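Local coordinates for CrtC domain-containing protein (Fusarium vanettenii 77-13-4, PDB 7A0Q), which probably adds water to kievitone, a phytoalexin of bean, and so turns this antifungal compound into a less toxic hydrate, at residues S62-T67 with Q72-A77; F26-E31 with L93-N98. One frame throughout, in Å; residues are numbered along the deposited sequence.

Contact 1: residues S62-T67 with Q72-A77; sequences SSYITT and QYVVLA
The Y64 ring meets V74 obliquely, CD2 lying 3.9 Å from CG2 of the valine, while H202 stacks on it and Y336 meets it at an incline; its hydroxyl goes to Q223. The ring of Y73 is likewise touched obliquely by the T67 methyl, CG2 to CE1 being 4.1 Å. Both tyrosines sit on an antiparallel beta hairpin of the N-terminal lipocalin-like half, but on opposite faces: Y64, V74, T66 and Q72 share one, I65, Y73, S63 and V75 the other.

Four backbone hydrogen bonds join the hydrogen-bonded pairs S63-V75 and I65-Y73; the nearly straight one from S63 N to V75 O measures 2.8 Å. The beta-branched I65, V74 and V75 suit the extended backbone, and the face of I65 and V75 packs on I149 of strand 145-152; I65 CD1 reaches V75 CG2 at 3.8 Å. V75 O is gripped a second time, by a water that donates to it and also bonds S63 OG, a small hydroxyl further paired with T203.

T66 and Q72 run side by side. With OG1 beside its own backbone N (chi1 -52°), the threonine hydroxyl can pair with the glutamine and also with K200 O. The amide donates within its own plane, Q72 NE2 to T66 OG1, over 2.9 Å at 174°.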
# COMPACT_ATOMS: atom_id res chain seq x y z
N SER A 62 -0.10 -3.62 -3.64
CA SER A 62 0.04 -4.84 -2.84
C SER A 62 -1.03 -5.84 -3.28
O SER A 62 -2.23 -5.58 -3.14
CB SER A 62 -0.04 -4.52 -1.35
OG SER A 62 -1.33 -4.05 -0.97
N SER A 63 -0.59 -6.95 -3.85
CA SER A 63 -1.51 -7.96 -4.36
C SER A 63 -1.59 -9.12 -3.38
O SER A 63 -0.57 -9.68 -2.99
CB SER A 63 -1.06 -8.48 -5.73
OG SER A 63 -1.06 -7.44 -6.69
N TYR A 64 -2.82 -9.43 -2.96
CA TYR A 64 -3.12 -10.56 -2.10
C TYR A 64 -3.60 -11.69 -3.00
O TYR A 64 -4.71 -11.62 -3.54
CB TYR A 64 -4.18 -10.17 -1.07
CG TYR A 64 -3.83 -8.95 -0.24
CD1 TYR A 64 -4.10 -7.66 -0.69
CD2 TYR A 64 -3.22 -9.10 1.01
CE1 TYR A 64 -3.77 -6.55 0.08
CE2 TYR A 64 -2.90 -8.01 1.78
CZ TYR A 64 -3.17 -6.74 1.32
OH TYR A 64 -2.84 -5.68 2.13
N ILE A 65 -2.76 -12.71 -3.18
CA ILE A 65 -2.89 -13.65 -4.29
C ILE A 65 -3.20 -15.05 -3.77
O ILE A 65 -2.57 -15.50 -2.81
CB ILE A 65 -1.60 -13.67 -5.14
CG1 ILE A 65 -1.49 -12.40 -6.00
CG2 ILE A 65 -1.54 -14.93 -6.00
CD1 ILE A 65 -0.11 -12.18 -6.57
N THR A 66 -4.17 -15.71 -4.38
CA THR A 66 -4.27 -17.17 -4.38
C THR A 66 -3.98 -17.64 -5.80
O THR A 66 -4.58 -17.12 -6.74
CB THR A 66 -5.64 -17.66 -3.92
OG1 THR A 66 -6.00 -17.06 -2.68
CG2 THR A 66 -5.63 -19.19 -3.76
N THR A 67 -3.06 -18.59 -5.94
CA THR A 67 -2.76 -19.12 -7.26
C THR A 67 -3.76 -20.22 -7.62
O THR A 67 -4.55 -20.67 -6.79
CB THR A 67 -1.34 -19.68 -7.32
OG1 THR A 67 -1.24 -20.76 -6.39
CG2 THR A 67 -0.30 -18.60 -6.98
N GLN A 72 -0.87 -19.14 -1.50
CA GLN A 72 -1.14 -17.73 -1.25
C GLN A 72 0.15 -16.94 -1.07
O GLN A 72 1.10 -17.39 -0.41
CB GLN A 72 -2.06 -17.55 -0.05
CG GLN A 72 -3.46 -18.07 -0.34
CD GLN A 72 -4.47 -17.63 0.68
OE1 GLN A 72 -4.22 -17.66 1.88
NE2 GLN A 72 -5.64 -17.23 0.20
N TYR A 73 0.16 -15.74 -1.65
CA TYR A 73 1.31 -14.85 -1.62
C TYR A 73 0.82 -13.43 -1.43
O TYR A 73 -0.32 -13.10 -1.76
CB TYR A 73 2.13 -14.92 -2.92
CG TYR A 73 2.74 -16.28 -3.18
CD1 TYR A 73 2.00 -17.28 -3.81
CD2 TYR A 73 4.05 -16.56 -2.80
CE1 TYR A 73 2.56 -18.53 -4.05
CE2 TYR A 73 4.61 -17.82 -3.04
CZ TYR A 73 3.85 -18.79 -3.66
OH TYR A 73 4.39 -20.04 -3.91
N VAL A 74 1.70 -12.58 -0.90
CA VAL A 74 1.50 -11.14 -0.92
C VAL A 74 2.66 -10.56 -1.73
O VAL A 74 3.83 -10.83 -1.43
CB VAL A 74 1.43 -10.53 0.49
CG1 VAL A 74 1.40 -9.01 0.41
CG2 VAL A 74 0.19 -11.04 1.21
N VAL A 75 2.34 -9.80 -2.77
CA VAL A 75 3.34 -9.28 -3.70
C VAL A 75 3.25 -7.76 -3.71
O VAL A 75 2.17 -7.20 -3.93
CB VAL A 75 3.14 -9.84 -5.12
CG1 VAL A 75 4.17 -9.23 -6.06
CG2 VAL A 75 3.30 -11.36 -5.10
N LEU A 76 4.39 -7.11 -3.52
CA LEU A 76 4.47 -5.66 -3.45
C LEU A 76 5.24 -5.12 -4.65
O LEU A 76 6.24 -5.71 -5.06
CB LEU A 76 5.20 -5.23 -2.18
CG LEU A 76 4.39 -5.03 -0.91
CD1 LEU A 76 3.33 -6.11 -0.68
CD2 LEU A 76 5.37 -5.01 0.22
N ALA A 77 4.76 -4.01 -5.21
CA ALA A 77 5.48 -3.29 -6.25
C ALA A 77 5.38 -1.80 -5.95
O ALA A 77 4.30 -1.32 -5.60
CB ALA A 77 4.91 -3.57 -7.64
O HOH W 1 1.35 -5.86 -6.41

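Contact 2: residues F26-E31 with L93-N98; sequences FPFKPE and LNLETN
L95 sets one methyl, CD1, against two phenylalanine rings, F26 and F28, and all apolar contact between the segments runs through it. F26 lies crosswise to the leucine, its CD2 3.8 Å from CD1. F28 points toward the leucine from the opposite direction and offers its ring edge, with CZ 3.9 Å from the same methyl. The leucine is extended beyond CB, CD1 anti to CA (chi2 -171°), which carries the methyl far enough to meet both rings. Within segment 26-31, F26 CB sits over one face of the F28 ring, near its rim. Large flat side chains suit this place: F26 also meets F321 edge-to-face, and F28 meets Y336 in the same way.

The polar bonds are local and shape the backbone. P27, whose ring already restricts phi, is the centre of an inverse gamma turn, with a weak bond of 2.9 Å from F28 N to F26 O. N94 turns its carboxamide back on the chain that follows: OD1 accepts from E96 N at 2.7 Å, in the carbonyl plane, and from T97 N at 3.1 Å, well above that plane. A backbone bond of 2.8 Å from N98 N to N94 O closes the turn, and N98 takes the positive phi (69°) that asparagine tolerates well.

L95 O is hydrogen-bonded to Y302 OH on strand 295-308 of the closed eight-stranded barrel. The arrangement is an Asx turn at the tip of a beta hairpin, between strands 86-94 and 100-107, packed against residues 26-31 where the two lipocalin-like halves meet.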
# COMPACT_ATOMS: atom_id res chain seq x y z
N PHE A 26 -6.54 -17.35 3.57
CA PHE A 26 -7.19 -16.05 3.76
C PHE A 26 -8.24 -15.84 2.68
O PHE A 26 -8.05 -16.26 1.54
CB PHE A 26 -6.17 -14.93 3.72
CG PHE A 26 -5.26 -14.90 4.89
CD1 PHE A 26 -5.66 -14.27 6.06
CD2 PHE A 26 -4.03 -15.52 4.85
CE1 PHE A 26 -4.83 -14.25 7.16
CE2 PHE A 26 -3.19 -15.51 5.95
CZ PHE A 26 -3.60 -14.87 7.11
N PRO A 27 -9.36 -15.17 3.01
CA PRO A 27 -10.47 -14.99 2.06
C PRO A 27 -10.24 -13.85 1.06
O PRO A 27 -11.10 -12.98 0.89
CB PRO A 27 -11.66 -14.73 2.97
CG PRO A 27 -11.07 -14.04 4.16
CD PRO A 27 -9.68 -14.61 4.33
N PHE A 28 -9.09 -13.87 0.38
CA PHE A 28 -8.83 -12.89 -0.68
C PHE A 28 -9.87 -13.01 -1.78
O PHE A 28 -10.16 -14.11 -2.27
CB PHE A 28 -7.44 -13.10 -1.28
CG PHE A 28 -6.30 -13.05 -0.29
CD1 PHE A 28 -6.39 -12.32 0.89
CD2 PHE A 28 -5.12 -13.71 -0.58
CE1 PHE A 28 -5.32 -12.28 1.78
CE2 PHE A 28 -4.04 -13.67 0.30
CZ PHE A 28 -4.14 -12.95 1.48
N LYS A 29 -10.42 -11.87 -2.20
CA LYS A 29 -11.35 -11.85 -3.33
C LYS A 29 -11.54 -10.41 -3.79
O LYS A 29 -11.41 -9.48 -2.98
CB LYS A 29 -12.70 -12.47 -2.95
CG LYS A 29 -13.41 -11.79 -1.80
CD LYS A 29 -14.66 -12.56 -1.37
CE LYS A 29 -14.30 -13.91 -0.76
NZ LYS A 29 -15.46 -14.63 -0.14
N PRO A 30 -11.83 -10.19 -5.06
CA PRO A 30 -11.99 -8.82 -5.56
C PRO A 30 -13.39 -8.28 -5.31
O PRO A 30 -14.36 -9.03 -5.12
CB PRO A 30 -11.73 -8.96 -7.06
CG PRO A 30 -12.25 -10.34 -7.37
CD PRO A 30 -11.96 -11.18 -6.15
N GLU A 31 -13.49 -6.96 -5.33
CA GLU A 31 -14.79 -6.33 -5.47
C GLU A 31 -15.16 -6.26 -6.95
O GLU A 31 -14.34 -6.49 -7.84
CB GLU A 31 -14.80 -4.94 -4.82
CG GLU A 31 -14.76 -5.06 -3.31
CD GLU A 31 -14.63 -3.73 -2.59
OE1 GLU A 31 -14.19 -2.74 -3.22
OE2 GLU A 31 -14.99 -3.69 -1.40
N LEU A 93 6.02 -12.62 -0.63
CA LEU A 93 5.92 -13.34 0.63
C LEU A 93 5.05 -14.57 0.41
O LEU A 93 3.91 -14.44 -0.03
CB LEU A 93 5.32 -12.46 1.74
CG LEU A 93 5.10 -13.14 3.10
CD1 LEU A 93 6.43 -13.50 3.76
CD2 LEU A 93 4.24 -12.27 4.02
N ASN A 94 5.60 -15.75 0.69
CA ASN A 94 4.85 -16.99 0.66
C ASN A 94 4.15 -17.17 2.01
O ASN A 94 4.82 -17.30 3.04
CB ASN A 94 5.79 -18.16 0.37
CG ASN A 94 5.06 -19.50 0.26
OD1 ASN A 94 4.17 -19.81 1.05
ND2 ASN A 94 5.46 -20.32 -0.71
N LEU A 95 2.82 -17.20 2.00
CA LEU A 95 2.09 -17.23 3.26
C LEU A 95 2.12 -18.60 3.93
O LEU A 95 1.82 -18.69 5.12
CB LEU A 95 0.64 -16.79 3.05
CG LEU A 95 0.47 -15.34 2.58
CD1 LEU A 95 -1.00 -14.94 2.61
CD2 LEU A 95 1.30 -14.39 3.44
N GLU A 96 2.48 -19.65 3.19
CA GLU A 96 2.60 -20.97 3.81
C GLU A 96 3.93 -21.14 4.53
O GLU A 96 3.98 -21.67 5.64
CB GLU A 96 2.43 -22.06 2.75
CG GLU A 96 2.52 -23.48 3.32
CD GLU A 96 3.01 -24.49 2.29
OE1 GLU A 96 3.49 -25.57 2.71
OE2 GLU A 96 2.92 -24.21 1.07
N THR A 97 5.02 -20.71 3.90
CA THR A 97 6.37 -21.01 4.38
C THR A 97 7.09 -19.82 4.98
O THR A 97 8.16 -20.00 5.58
CB THR A 97 7.22 -21.56 3.23
OG1 THR A 97 7.45 -20.50 2.29
CG2 THR A 97 6.51 -22.71 2.55
N ASN A 98 6.54 -18.61 4.83
CA ASN A 98 7.16 -17.33 5.20
C ASN A 98 8.35 -16.96 4.32
O ASN A 98 9.05 -15.99 4.62
CB ASN A 98 7.60 -17.28 6.67
CG ASN A 98 6.43 -17.32 7.63
OD1 ASN A 98 5.30 -16.99 7.27
ND2 ASN A 98 6.70 -17.73 8.86

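Overall arrangement
Contact 2 closes a long loop of chain in which contact 1 is nested, and their centres are about 6 Å apart. Strand 72-81 joins them: it pairs with strand 58-66 in contact 1 and with strand 86-94 along its other edge, where L93 N lies 2.9 Å from V74 O, a probable hydrogen bond. Q72 works for both contacts, since its OE1 is 2.9 Å from F26 N, probably bonded, which ties segment 26-31 to the hairpin. The rings of F28 and Y64 also meet, at about 55°. Strand 86-94 begins at T86, which with S109 and S119 forms the magnesium site; none of the three belongs to either contact.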